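Local coordinates for diaminopimelate decarboxylase (Methanocaldococcus jannaschii, PDB 1TWI), which decarboxylates meso-diaminopimelate to L-lysine, the last step of lysine biosynthesis by the diaminopimelate pathway, using pyridoxal 5'-phosphate as cofactor, at residues E37-I40 with K41-N45; A72-A75 with I76-L79; D88-S91 with G92-Y96; G181-V184 with E185-I188; R417-Y420 with A421-I424. All coordinates share one frame; numbering follows the deposited sequence.

Contact 1: E37-I40 with K41-N45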
loop_
_atom_site.group_PDB
_atom_site.type_symbol
_atom_site.label_atom_id
_atom_site.label_comp_id
_atom_site.label_asym_id
_atom_site.label_seq_id
_atom_site.Cartn_x
_atom_site.Cartn_y
_atom_site.Cartn_z
ATOM N N GLU A 37 12.889 -20.619 -7.857
ATOM C CA GLU A 37 14.206 -20.229 -8.316
ATOM C C GLU A 37 14.363 -20.588 -9.786
ATOM O O GLU A 37 14.903 -19.805 -10.561
ATOM C CB GLU A 37 15.284 -20.954 -7.499
ATOM C CG GLU A 37 16.712 -20.696 -8.006
ATOM C CD GLU A 37 17.706 -21.380 -7.085
ATOM O OE1 GLU A 37 18.215 -20.727 -6.164
ATOM O OE2 GLU A 37 17.944 -22.585 -7.232
ATOM N N GLU A 38 13.908 -21.774 -10.187
ATOM C CA GLU A 38 14.049 -22.147 -11.610
ATOM C C GLU A 38 13.207 -21.217 -12.521
ATOM O O GLU A 38 13.624 -20.889 -13.627
ATOM C CB GLU A 38 13.620 -23.626 -11.803
ATOM C CG GLU A 38 13.668 -24.172 -13.244
ATOM C CD GLU A 38 15.071 -24.228 -13.875
ATOM O OE1 GLU A 38 16.105 -24.214 -13.155
ATOM O OE2 GLU A 38 15.122 -24.308 -15.128
ATOM N N GLN A 39 12.010 -20.825 -12.103
ATOM C CA GLN A 39 11.254 -19.929 -12.971
ATOM C C GLN A 39 12.037 -18.584 -13.193
ATOM O O GLN A 39 11.995 -17.994 -14.292
ATOM C CB GLN A 39 9.870 -19.603 -12.357
ATOM C CG GLN A 39 9.023 -18.744 -13.292
ATOM C CD GLN A 39 8.696 -19.512 -14.580
ATOM O OE1 GLN A 39 9.185 -19.184 -15.690
ATOM N NE2 GLN A 39 7.919 -20.564 -14.432
ATOM N N ILE A 40 12.695 -18.065 -12.144
ATOM C CA ILE A 40 13.473 -16.836 -12.309
ATOM C C ILE A 40 14.617 -17.097 -13.298
ATOM O O ILE A 40 14.906 -16.245 -14.178
ATOM C CB ILE A 40 14.056 -16.308 -10.949
ATOM C CG1 ILE A 40 12.905 -15.887 -10.024
ATOM C CG2 ILE A 40 14.989 -15.085 -11.202
ATOM C CD1 ILE A 40 13.315 -15.513 -8.597
ATOM N N LYS A 41 15.282 -18.248 -13.183
ATOM C CA LYS A 41 16.373 -18.544 -14.134
ATOM C C LYS A 41 15.820 -18.640 -15.539
ATOM O O LYS A 41 16.453 -18.161 -16.502
ATOM C CB LYS A 41 17.079 -19.879 -13.816
ATOM C CG LYS A 41 17.796 -19.900 -12.427
ATOM C CD LYS A 41 18.559 -21.256 -12.302
ATOM C CE LYS A 41 18.798 -21.599 -10.871
ATOM N NZ LYS A 41 19.654 -20.572 -10.219
ATOM N N ILE A 42 14.662 -19.254 -15.674
ATOM C CA ILE A 42 14.045 -19.336 -17.030
ATOM C C ILE A 42 13.716 -17.943 -17.587
ATOM O O ILE A 42 14.023 -17.625 -18.762
ATOM C CB ILE A 42 12.737 -20.156 -16.984
ATOM C CG1 ILE A 42 13.121 -21.642 -16.823
ATOM C CG2 ILE A 42 11.859 -19.834 -18.269
ATOM C CD1 ILE A 42 11.975 -22.561 -16.407
ATOM N N ASN A 43 13.109 -17.095 -16.750
ATOM C CA ASN A 43 12.741 -15.757 -17.251
ATOM C C ASN A 43 13.989 -14.955 -17.649
ATOM O O ASN A 43 14.000 -14.265 -18.671
ATOM C CB ASN A 43 11.914 -14.993 -16.174
ATOM C CG ASN A 43 10.544 -15.632 -15.922
ATOM O OD1 ASN A 43 10.086 -16.475 -16.713
ATOM N ND2 ASN A 43 9.877 -15.244 -14.822
ATOM N N TYR A 44 15.039 -15.046 -16.826
ATOM C CA TYR A 44 16.263 -14.330 -17.084
ATOM C C TYR A 44 16.913 -14.869 -18.362
ATOM O O TYR A 44 17.360 -14.112 -19.220
ATOM C CB TYR A 44 17.260 -14.521 -15.927
ATOM C CG TYR A 44 18.549 -13.773 -16.157
ATOM C CD1 TYR A 44 18.569 -12.379 -16.156
ATOM C CD2 TYR A 44 19.725 -14.448 -16.427
ATOM C CE1 TYR A 44 19.749 -11.674 -16.428
ATOM C CE2 TYR A 44 20.909 -13.766 -16.698
ATOM C CZ TYR A 44 20.911 -12.378 -16.691
ATOM O OH TYR A 44 22.089 -11.699 -16.934
ATOM N N ASN A 45 17.002 -16.188 -18.464
ATOM C CA ASN A 45 17.617 -16.808 -19.643
ATOM C C ASN A 45 16.840 -16.457 -20.933
ATOM O O ASN A 45 17.449 -16.429 -21.993
ATOM C CB ASN A 45 17.659 -18.313 -19.513
ATOM C CG ASN A 45 18.678 -18.791 -18.457
ATOM O OD1 ASN A 45 19.604 -18.042 -18.060
ATOM N ND2 ASN A 45 18.520 -20.047 -18.021
HETATM O O HOH W 1 20.622 -23.103 -8.355
#

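Contact 2: A72-A75 with I76-L79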
loop_
_atom_site.group_PDB
_atom_site.type_symbol
_atom_site.label_atom_id
_atom_site.label_comp_id
_atom_site.label_asym_id
_atom_site.label_seq_id
_atom_site.Cartn_x
_atom_site.Cartn_y
_atom_site.Cartn_z
ATOM N N ALA A 72 12.995 -6.738 -4.021
ATOM C CA ALA A 72 14.393 -6.593 -3.600
ATOM C C ALA A 72 14.738 -7.487 -2.405
ATOM O O ALA A 72 15.646 -7.163 -1.630
ATOM C CB ALA A 72 14.731 -5.100 -3.264
ATOM N N ASN A 73 14.025 -8.605 -2.255
ATOM C CA ASN A 73 14.331 -9.541 -1.181
ATOM C C ASN A 73 15.808 -9.992 -1.399
ATOM O O ASN A 73 16.219 -10.344 -2.534
ATOM C CB ASN A 73 13.362 -10.742 -1.195
ATOM C CG ASN A 73 13.869 -11.884 -0.325
ATOM O OD1 ASN A 73 14.737 -12.653 -0.745
ATOM N ND2 ASN A 73 13.367 -11.973 0.901
ATOM N N LEU A 74 16.610 -10.005 -0.321
ATOM C CA LEU A 74 18.043 -10.271 -0.468
ATOM C C LEU A 74 18.393 -11.592 -1.124
ATOM O O LEU A 74 19.389 -11.688 -1.850
ATOM C CB LEU A 74 18.783 -10.149 0.908
ATOM C CG LEU A 74 20.333 -10.072 0.892
ATOM C CD1 LEU A 74 20.778 -8.868 0.034
ATOM C CD2 LEU A 74 20.867 -9.883 2.377
ATOM N N ALA A 75 17.591 -12.621 -0.902
ATOM C CA ALA A 75 17.934 -13.897 -1.576
ATOM C C ALA A 75 17.666 -13.767 -3.094
ATOM O O ALA A 75 18.440 -14.286 -3.922
ATOM C CB ALA A 75 17.111 -15.083 -1.003
ATOM N N ILE A 76 16.563 -13.100 -3.441
ATOM C CA ILE A 76 16.194 -12.955 -4.868
ATOM C C ILE A 76 17.249 -12.125 -5.606
ATOM O O ILE A 76 17.649 -12.470 -6.718
ATOM C CB ILE A 76 14.779 -12.286 -5.029
ATOM C CG1 ILE A 76 13.694 -13.175 -4.386
ATOM C CG2 ILE A 76 14.466 -12.020 -6.525
ATOM C CD1 ILE A 76 13.738 -14.650 -4.863
ATOM N N THR A 77 17.692 -11.012 -4.995
ATOM C CA THR A 77 18.695 -10.169 -5.623
ATOM C C THR A 77 20.055 -10.891 -5.670
ATOM O O THR A 77 20.806 -10.746 -6.642
ATOM C CB THR A 77 18.811 -8.768 -4.900
ATOM O OG1 THR A 77 19.166 -8.965 -3.533
ATOM C CG2 THR A 77 17.482 -8.006 -4.984
ATOM N N ARG A 78 20.378 -11.697 -4.657
ATOM C CA ARG A 78 21.645 -12.427 -4.734
ATOM C C ARG A 78 21.572 -13.474 -5.836
ATOM O O ARG A 78 22.569 -13.710 -6.520
ATOM C CB ARG A 78 22.038 -13.067 -3.365
ATOM C CG ARG A 78 22.543 -11.984 -2.401
ATOM C CD ARG A 78 23.092 -12.474 -1.072
ATOM N NE ARG A 78 24.391 -13.119 -1.247
ATOM C CZ ARG A 78 25.583 -12.519 -1.307
ATOM N NH1 ARG A 78 25.751 -11.193 -1.208
ATOM N NH2 ARG A 78 26.643 -13.290 -1.468
ATOM N N LEU A 79 20.399 -14.095 -5.996
ATOM C CA LEU A 79 20.215 -15.090 -7.068
ATOM C C LEU A 79 20.474 -14.389 -8.388
ATOM O O LEU A 79 21.297 -14.841 -9.215
ATOM C CB LEU A 79 18.769 -15.614 -7.062
ATOM C CG LEU A 79 18.334 -16.488 -8.290
ATOM C CD1 LEU A 79 19.244 -17.786 -8.480
ATOM C CD2 LEU A 79 16.834 -16.825 -8.133
#

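Contact 3: D88-S91 with G92-Y96. With PLP (pyridoxal-5'-phosphate), chain E.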
loop_
_atom_site.group_PDB
_atom_site.type_symbol
_atom_site.label_atom_id
_atom_site.label_comp_id
_atom_site.label_asym_id
_atom_site.label_seq_id
_atom_site.Cartn_x
_atom_site.Cartn_y
_atom_site.Cartn_z
ATOM N N ASP A 88 18.706 -2.079 -11.706
ATOM C CA ASP A 88 18.123 -0.733 -11.889
ATOM C C ASP A 88 17.644 -0.384 -10.433
ATOM O O ASP A 88 16.692 -0.968 -9.962
ATOM C CB ASP A 88 16.932 -0.805 -12.858
ATOM C CG ASP A 88 15.883 0.255 -12.556
ATOM O OD1 ASP A 88 16.234 1.342 -11.953
ATOM O OD2 ASP A 88 14.695 0.015 -12.859
ATOM N N VAL A 89 18.309 0.539 -9.731
ATOM C CA VAL A 89 17.911 0.889 -8.366
ATOM C C VAL A 89 17.304 2.280 -8.371
ATOM O O VAL A 89 17.702 3.124 -9.181
ATOM C CB VAL A 89 19.141 0.829 -7.397
ATOM C CG1 VAL A 89 19.707 -0.658 -7.393
ATOM C CG2 VAL A 89 20.252 1.868 -7.873
ATOM N N VAL A 90 16.338 2.543 -7.488
ATOM C CA VAL A 90 15.670 3.860 -7.500
ATOM C C VAL A 90 15.776 4.596 -6.170
ATOM O O VAL A 90 15.148 5.630 -5.956
ATOM C CB VAL A 90 14.172 3.717 -7.904
ATOM C CG1 VAL A 90 14.052 3.245 -9.318
ATOM C CG2 VAL A 90 13.455 2.774 -7.001
ATOM N N SER A 91 16.611 4.058 -5.281
ATOM C CA SER A 91 16.813 4.671 -3.960
ATOM C C SER A 91 18.139 4.205 -3.326
ATOM O O SER A 91 18.713 3.169 -3.720
ATOM C CB SER A 91 15.683 4.214 -3.033
ATOM O OG SER A 91 15.966 2.869 -2.634
ATOM N N GLY A 92 18.600 4.943 -2.316
ATOM C CA GLY A 92 19.794 4.504 -1.607
ATOM C C GLY A 92 19.588 3.088 -1.016
ATOM O O GLY A 92 20.537 2.331 -0.943
ATOM N N GLY A 93 18.369 2.749 -0.590
ATOM C CA GLY A 93 18.098 1.440 -0.020
ATOM C C GLY A 93 18.311 0.337 -1.068
ATOM O O GLY A 93 18.929 -0.697 -0.764
ATOM N N GLU A 94 17.807 0.549 -2.286
ATOM C CA GLU A 94 18.012 -0.445 -3.325
ATOM C C GLU A 94 19.470 -0.499 -3.727
ATOM O O GLU A 94 19.971 -1.592 -3.981
ATOM C CB GLU A 94 17.131 -0.148 -4.553
ATOM C CG GLU A 94 15.630 -0.505 -4.254
ATOM C CD GLU A 94 14.686 -0.245 -5.439
ATOM O OE1 GLU A 94 15.189 0.248 -6.458
ATOM O OE2 GLU A 94 13.457 -0.530 -5.338
ATOM N N LEU A 95 20.172 0.641 -3.723
ATOM C CA LEU A 95 21.584 0.625 -4.132
ATOM C C LEU A 95 22.374 -0.197 -3.058
ATOM O O LEU A 95 23.278 -1.025 -3.355
ATOM C CB LEU A 95 22.121 2.056 -4.204
ATOM C CG LEU A 95 23.662 2.113 -4.382
ATOM C CD1 LEU A 95 24.022 1.324 -5.659
ATOM C CD2 LEU A 95 24.163 3.566 -4.505
ATOM N N TYR A 96 22.030 0.048 -1.803
ATOM C CA TYR A 96 22.659 -0.667 -0.678
ATOM C C TYR A 96 22.438 -2.177 -0.884
ATOM O O TYR A 96 23.357 -2.993 -0.782
ATOM C CB TYR A 96 21.962 -0.186 0.616
ATOM C CG TYR A 96 22.552 -0.664 1.901
ATOM C CD1 TYR A 96 23.617 0.034 2.468
ATOM C CD2 TYR A 96 22.022 -1.762 2.578
ATOM C CE1 TYR A 96 24.152 -0.351 3.690
ATOM C CE2 TYR A 96 22.551 -2.164 3.840
ATOM C CZ TYR A 96 23.624 -1.428 4.365
ATOM O OH TYR A 96 24.202 -1.747 5.578
HETATM N N1 PLP E . 12.647 1.153 -15.205
HETATM C C2 PLP E . 12.001 2.209 -14.587
HETATM C C2A PLP E . 12.651 3.604 -14.748
HETATM C C3 PLP E . 10.849 1.925 -13.857
HETATM O O3 PLP E . 10.242 2.984 -13.263
HETATM C C4 PLP E . 10.304 0.672 -13.753
HETATM C C4A PLP E . 9.001 0.468 -12.908
HETATM O O4A PLP E . 8.693 1.366 -12.190
HETATM C C5 PLP E . 10.954 -0.413 -14.384
HETATM C C6 PLP E . 12.103 -0.124 -15.102
HETATM C C5A PLP E . 10.501 -1.866 -14.386
HETATM O O4P PLP E . 9.171 -2.022 -14.945
HETATM P P PLP E . 8.534 -3.456 -15.175
HETATM O O1P PLP E . 7.199 -3.152 -15.720
HETATM O O2P PLP E . 8.460 -4.085 -13.813
HETATM O O3P PLP E . 9.379 -4.190 -16.115
#

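Contact 4: G181-V184 with E185-I188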
loop_
_atom_site.group_PDB
_atom_site.type_symbol
_atom_site.label_atom_id
_atom_site.label_comp_id
_atom_site.label_asym_id
_atom_site.label_seq_id
_atom_site.Cartn_x
_atom_site.Cartn_y
_atom_site.Cartn_z
ATOM N N GLY A 181 11.645 12.420 -16.222
ATOM C CA GLY A 181 12.346 12.728 -17.447
ATOM C C GLY A 181 12.484 14.150 -17.973
ATOM O O GLY A 181 11.821 15.098 -17.503
ATOM N N LEU A 182 13.315 14.216 -19.010
ATOM C CA LEU A 182 13.704 15.453 -19.704
ATOM C C LEU A 182 13.026 15.467 -21.045
ATOM O O LEU A 182 13.290 14.589 -21.889
ATOM C CB LEU A 182 15.221 15.459 -19.905
ATOM C CG LEU A 182 15.987 15.380 -18.575
ATOM C CD1 LEU A 182 17.447 14.958 -18.825
ATOM C CD2 LEU A 182 16.008 16.752 -17.899
ATOM N N ASP A 183 12.103 16.419 -21.209
ATOM C CA ASP A 183 11.338 16.500 -22.447
ATOM C C ASP A 183 12.285 16.719 -23.645
ATOM O O ASP A 183 13.156 17.617 -23.621
ATOM C CB ASP A 183 10.327 17.632 -22.371
ATOM C CG ASP A 183 9.344 17.590 -23.528
ATOM O OD1 ASP A 183 9.455 18.430 -24.437
ATOM O OD2 ASP A 183 8.486 16.686 -23.549
ATOM N N VAL A 184 12.159 15.878 -24.664
ATOM C CA VAL A 184 12.993 16.043 -25.844
ATOM C C VAL A 184 12.446 17.158 -26.773
ATOM O O VAL A 184 13.196 18.039 -27.216
ATOM C CB VAL A 184 13.053 14.752 -26.689
ATOM C CG1 VAL A 184 13.668 15.066 -28.126
ATOM C CG2 VAL A 184 13.946 13.678 -25.984
ATOM N N GLU A 185 11.156 17.115 -27.060
ATOM C CA GLU A 185 10.607 18.042 -28.054
ATOM C C GLU A 185 10.798 19.506 -27.796
ATOM O O GLU A 185 11.156 20.258 -28.732
ATOM C CB GLU A 185 9.113 17.766 -28.314
ATOM C CG GLU A 185 8.824 17.895 -29.795
ATOM C CD GLU A 185 7.328 18.060 -30.151
ATOM O OE1 GLU A 185 7.062 18.368 -31.359
ATOM O OE2 GLU A 185 6.467 17.882 -29.247
ATOM N N SER A 186 10.573 19.917 -26.544
ATOM C CA SER A 186 10.715 21.316 -26.141
ATOM C C SER A 186 12.184 21.755 -26.046
ATOM O O SER A 186 12.444 22.928 -25.788
ATOM C CB SER A 186 10.061 21.509 -24.777
ATOM O OG SER A 186 10.736 20.658 -23.809
ATOM N N GLY A 187 13.127 20.815 -26.236
ATOM C CA GLY A 187 14.547 21.140 -26.159
ATOM C C GLY A 187 15.230 20.972 -24.801
ATOM O O GLY A 187 16.442 21.235 -24.665
ATOM N N ILE A 188 14.461 20.553 -23.788
ATOM C CA ILE A 188 15.023 20.377 -22.447
ATOM C C ILE A 188 16.089 19.306 -22.385
ATOM O O ILE A 188 17.149 19.494 -21.794
ATOM C CB ILE A 188 13.891 20.082 -21.437
ATOM C CG1 ILE A 188 13.019 21.326 -21.333
ATOM C CG2 ILE A 188 14.480 19.687 -20.025
ATOM C CD1 ILE A 188 11.839 21.128 -20.382
#

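Contact 5: R417-Y420 with A421-I424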
loop_
_atom_site.group_PDB
_atom_site.type_symbol
_atom_site.label_atom_id
_atom_site.label_comp_id
_atom_site.label_asym_id
_atom_site.label_seq_id
_atom_site.Cartn_x
_atom_site.Cartn_y
_atom_site.Cartn_z
ATOM N N ARG A 417 8.479 -14.223 8.941
ATOM C CA ARG A 417 7.298 -13.401 9.115
ATOM C C ARG A 417 7.459 -12.440 10.271
ATOM O O ARG A 417 8.367 -12.576 11.094
ATOM C CB ARG A 417 6.045 -14.255 9.369
ATOM C CG ARG A 417 6.115 -15.127 10.577
ATOM C CD ARG A 417 4.681 -15.727 10.797
ATOM N NE ARG A 417 4.196 -16.456 9.623
ATOM C CZ ARG A 417 4.217 -17.782 9.503
ATOM N NH1 ARG A 417 4.712 -18.537 10.514
ATOM N NH2 ARG A 417 3.745 -18.353 8.384
ATOM N N GLU A 418 6.567 -11.475 10.349
ATOM C CA GLU A 418 6.613 -10.531 11.462
ATOM C C GLU A 418 5.638 -10.989 12.578
ATOM O O GLU A 418 4.500 -11.404 12.282
ATOM C CB GLU A 418 6.205 -9.120 10.962
ATOM C CG GLU A 418 7.352 -8.446 10.181
ATOM C CD GLU A 418 6.928 -7.174 9.516
ATOM O OE1 GLU A 418 5.856 -7.162 8.893
ATOM O OE2 GLU A 418 7.698 -6.186 9.610
ATOM N N THR A 419 6.065 -10.905 13.841
ATOM C CA THR A 419 5.209 -11.286 14.980
ATOM C C THR A 419 4.507 -10.063 15.493
ATOM O O THR A 419 4.745 -8.948 14.990
ATOM C CB THR A 419 6.034 -11.812 16.214
ATOM O OG1 THR A 419 6.870 -10.742 16.692
ATOM C CG2 THR A 419 6.918 -13.007 15.791
ATOM N N TYR A 420 3.600 -10.281 16.452
ATOM C CA TYR A 420 2.918 -9.147 17.072
ATOM C C TYR A 420 3.996 -8.219 17.649
ATOM O O TYR A 420 3.852 -6.993 17.574
ATOM C CB TYR A 420 1.966 -9.600 18.221
ATOM C CG TYR A 420 0.765 -10.405 17.737
ATOM C CD1 TYR A 420 0.198 -10.166 16.488
ATOM C CD2 TYR A 420 0.228 -11.430 18.500
ATOM C CE1 TYR A 420 -0.879 -10.944 15.995
ATOM C CE2 TYR A 420 -0.867 -12.209 18.028
ATOM C CZ TYR A 420 -1.400 -11.948 16.770
ATOM O OH TYR A 420 -2.442 -12.728 16.306
ATOM N N ALA A 421 5.093 -8.786 18.197
ATOM C CA ALA A 421 6.142 -7.940 18.784
ATOM C C ALA A 421 6.791 -7.082 17.708
ATOM O O ALA A 421 7.227 -5.935 17.973
ATOM C CB ALA A 421 7.258 -8.834 19.555
ATOM N N ASP A 422 6.881 -7.605 16.480
ATOM C CA ASP A 422 7.488 -6.784 15.436
ATOM C C ASP A 422 6.602 -5.564 15.047
ATOM O O ASP A 422 7.114 -4.531 14.573
ATOM C CB ASP A 422 7.716 -7.615 14.143
ATOM C CG ASP A 422 8.881 -8.589 14.243
ATOM O OD1 ASP A 422 9.999 -8.155 14.501
ATOM O OD2 ASP A 422 8.692 -9.788 14.008
ATOM N N LEU A 423 5.281 -5.707 15.182
ATOM C CA LEU A 423 4.354 -4.655 14.784
ATOM C C LEU A 423 4.645 -3.350 15.525
ATOM O O LEU A 423 4.496 -2.272 14.944
ATOM C CB LEU A 423 2.913 -5.059 15.079
ATOM C CG LEU A 423 2.388 -6.260 14.248
ATOM C CD1 LEU A 423 0.982 -6.673 14.764
ATOM C CD2 LEU A 423 2.329 -5.812 12.773
ATOM N N ILE A 424 5.041 -3.455 16.796
ATOM C CA ILE A 424 5.322 -2.255 17.605
ATOM C C ILE A 424 6.795 -2.050 17.884
ATOM O O ILE A 424 7.173 -1.238 18.754
ATOM C CB ILE A 424 4.561 -2.304 18.989
ATOM C CG1 ILE A 424 4.934 -3.619 19.735
ATOM C CG2 ILE A 424 2.998 -2.202 18.778
ATOM C CD1 ILE A 424 4.374 -3.720 21.111
#

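Contact 1: E37-I40 with K41-N45
Glu37 and Lys41 lie one turn apart at the start of helix 37-58, and their side chains lean together along the same flank. Their charges do not meet closely: Glu37 OE2 and Lys41 NZ are 4.0 Å apart, a long salt bridge. A water spans the gap, giving a proton to Glu37 OE2 at 2.9 Å and accepting only weakly from Lys41 NZ. The lysine bends at its last bond (chi4 -62°), which turns NZ back to 3.7 Å from Glu37 CG. Both carboxylate oxygens have further partners, OE2 in Ser407 OG and OE1 in His432 NE2 of the second subunit.

The backbone acceptors are met in regular alpha-helical fashion. Lys41 N reaches Glu37 O at 3.1 Å, Ile42 N reaches Glu38 O at 2.8 Å, and Tyr44 N reaches Ile40 O at 2.9 Å. Asn43 N likewise donates to Gln39 O. The amide nitrogen of Asn43 is satisfied by Thr298 OG1 and Leu295 O. Ile42 crosses Glu38 nearly at right angles, CG1 lying 3.7 Å from Glu38 OE2.

Helix 74-82 covers one side, with Leu79 against Glu37, Ile40 and Lys41 and Leu80 against Ile40, while the backbone of Glu37 is hydrogen-bonded to Thr406 of strand 402-407.

Contact 2: A72-A75 with I76-L79
The carboxamide of Asn73 meets Ile76 through one oxygen, which takes two backbone N-H groups from different directions. Ile76 N lies in the plane of the amide, on a lone pair of Asn73 OD1 at 3.3 Å, whereas Ala75 N comes from above that plane, 2.9 Å from the same oxygen. At the other end of the flat group, ND2 donates to Ile414 O. This is an N-cap, opening helix 74-82 of a beta-alpha-beta unit in the TIM barrel that binds the cofactor. With CG placed trans to the backbone nitrogen (chi1 166°), the amide folds back over the N-H groups of the first turn, and CB and OD1 lie across Ile76 CG1.

The guanidinium of Arg78 faces the dimer interface, where NE bonds to Leu433 O of the second subunit. Nearer the backbone, its aliphatic part keeps company with the Leu74 side chain, with CD 4.2 Å from Leu74 CG. Asp427 of the second subunit takes the N-H of Leu74, so both chains contribute to this helix start.

Thr77 OG1 is hydrogen-bonded to Ser101 OG, and Thr77 CG2 lies 3.7 Å from Ala72 CA.

Contact 3: D88-S91 with G92-Y96
Packing is tight where Val90 meets Glu94, at the turn from strand 86-89 into helix 92-100. The extended Glu94 chain reaches back from the first helical turn until OE1 accepts Val90 N at 2.8 Å, from the anti side and 34° out of the carboxylate plane. The same oxygen lies only 3.1 Å from Val90 CG2. Val89 points toward the helix, its CB 3.6 Å from Glu94 CB, and its CG2 rests on Leu95 CB.

Ser91 is the N-cap. Its chi1 of 77° swings OG over the helix start, where it accepts Glu94 N at 3.0 Å in a nearly straight bond, while also bonding to Asn396 O of the second subunit. By contrast, Tyr96 takes no part in the packing against 88-91 and extends outward, partly exposed, to the ring of Tyr420 of the second subunit.

At the strand end Asp88 OD2 lies over the face of the cofactor's pyridine ring, 3.3 Å from N1 and not in the ring plane. OD2 is salt-bridged to Lys69, the residue that carries the cofactor in the resting enzyme but is not attached here, and OD1 is bonded to Asn111. A carboxylate so placed probably makes the surroundings of the ring nitrogen more negative.

Contact 4: G181-V184 with E185-I188
Two torsions bring Asp183 and Ser186 together. Asp183 sends CG opposite its own nitrogen (chi1 -170°), bringing the carboxylate forward over the chain ahead, and Ser186 tucks OG between its backbone nitrogen and carbonyl carbon (chi1 61°), so that hydroxyl and N-H face the same oxygen. Asp183 OD1 thus takes two bonds from a single residue. Ser186 OG gives its proton at 2.6 Å, on the anti side of OD1 and slightly off the carboxylate plane, and Ser186 N arrives at 2.8 Å nearly along the C-O axis. This double grip probably holds the carboxylate in one rotation.

The backbone next makes a type I beta turn from Val184 to Gly187. The closing bond, from Gly187 N to Val184 O at 2.9 Å, approaches from well above the carbonyl plane. This turn carries the chain from strand 182-183, one of the parallel strands of the TIM barrel, into helix 188-198, with Gly187 at the N-cap position and its phi positive, at 92°.

Past the turn, Ile188 points back toward the strand. Its CB lies 3.4 Å from Asp183 O, and its CG2 meets Leu182 CD2 at 3.9 Å, the two side chains slanting across each other. Leu182 continues inward onto Ala189 and Ala192 of helix 188-198 and Phe157 of strand 153-160. On the outer side, Pro313 of the second subunit rests on Asp183, Ser186 and Ile188.

Contact 5: R417-Y420 with A421-I424
Across the start of the short helix 420-423, the side chains of Thr419 and Asp422 each reach for the other's backbone. Thr419 OG1 accepts Asp422 N at 3.1 Å, while Asp422 OD2 accepts Thr419 N at 2.9 Å through its anti lone pair, in a nearly straight bond. This reciprocal pair is a capping box, with Thr419 at the N-cap. The aspartate can do it because its CG stands trans to its own carbonyl carbon (chi1 -74°), so the carboxylate leans back toward the start of the turn.

Glu418 points its CB toward the same residue, 3.8 Å from Asp422 CB, and the two side chains cross at a slant, their carboxylate planes turned 31° from each other. The like charges have separate counter-ions: Glu418 OE2 pairs with Arg400 of the same chain and Asp422 OD2 with Lys426 of the second subunit.

On the other flank Tyr420 and Leu423 extend next to each other in a common direction. Leu423 CD1 comes to the edge of the tyrosine ring, near its plane, 4.0 Å from Tyr420 CD1. Both side chains pack on Gly93 of the second subunit.

The helix itself is weakly bonded: Leu423 N reaches Thr419 O at 3.3 Å, and its bond to Tyr420 O is weak. The box therefore probably contributes much of the hold on this turn, and since Asp422 OD2 serves both Thr419 N and a lysine of the partner, the cap and the dimer contact probably support one another.

Overall arrangement
The contacts follow one another along the chain. Contacts 1 and 2, centres about 13 Å apart, touch directly, since helix 37-58 packs on helix 74-82 through Ile40, Ile76 and Leu79. Helix 74-82 then leads to strand 86-89, where contact 3 lies beside the cofactor, its centre about 13 Å from that of contact 2. Contact 4 sits farther round the same parallel barrel sheet, centres about 26 Å apart from contact 3, and across the chain's centre from contact 1. Contact 5, its centre about 47 Å from that of contact 4, belongs to the C-terminal end, beyond strand 410-415. All five reach the second subunit, and contacts 3 and 5 meet between chains, joining barrel and C-terminal parts through the homodimer.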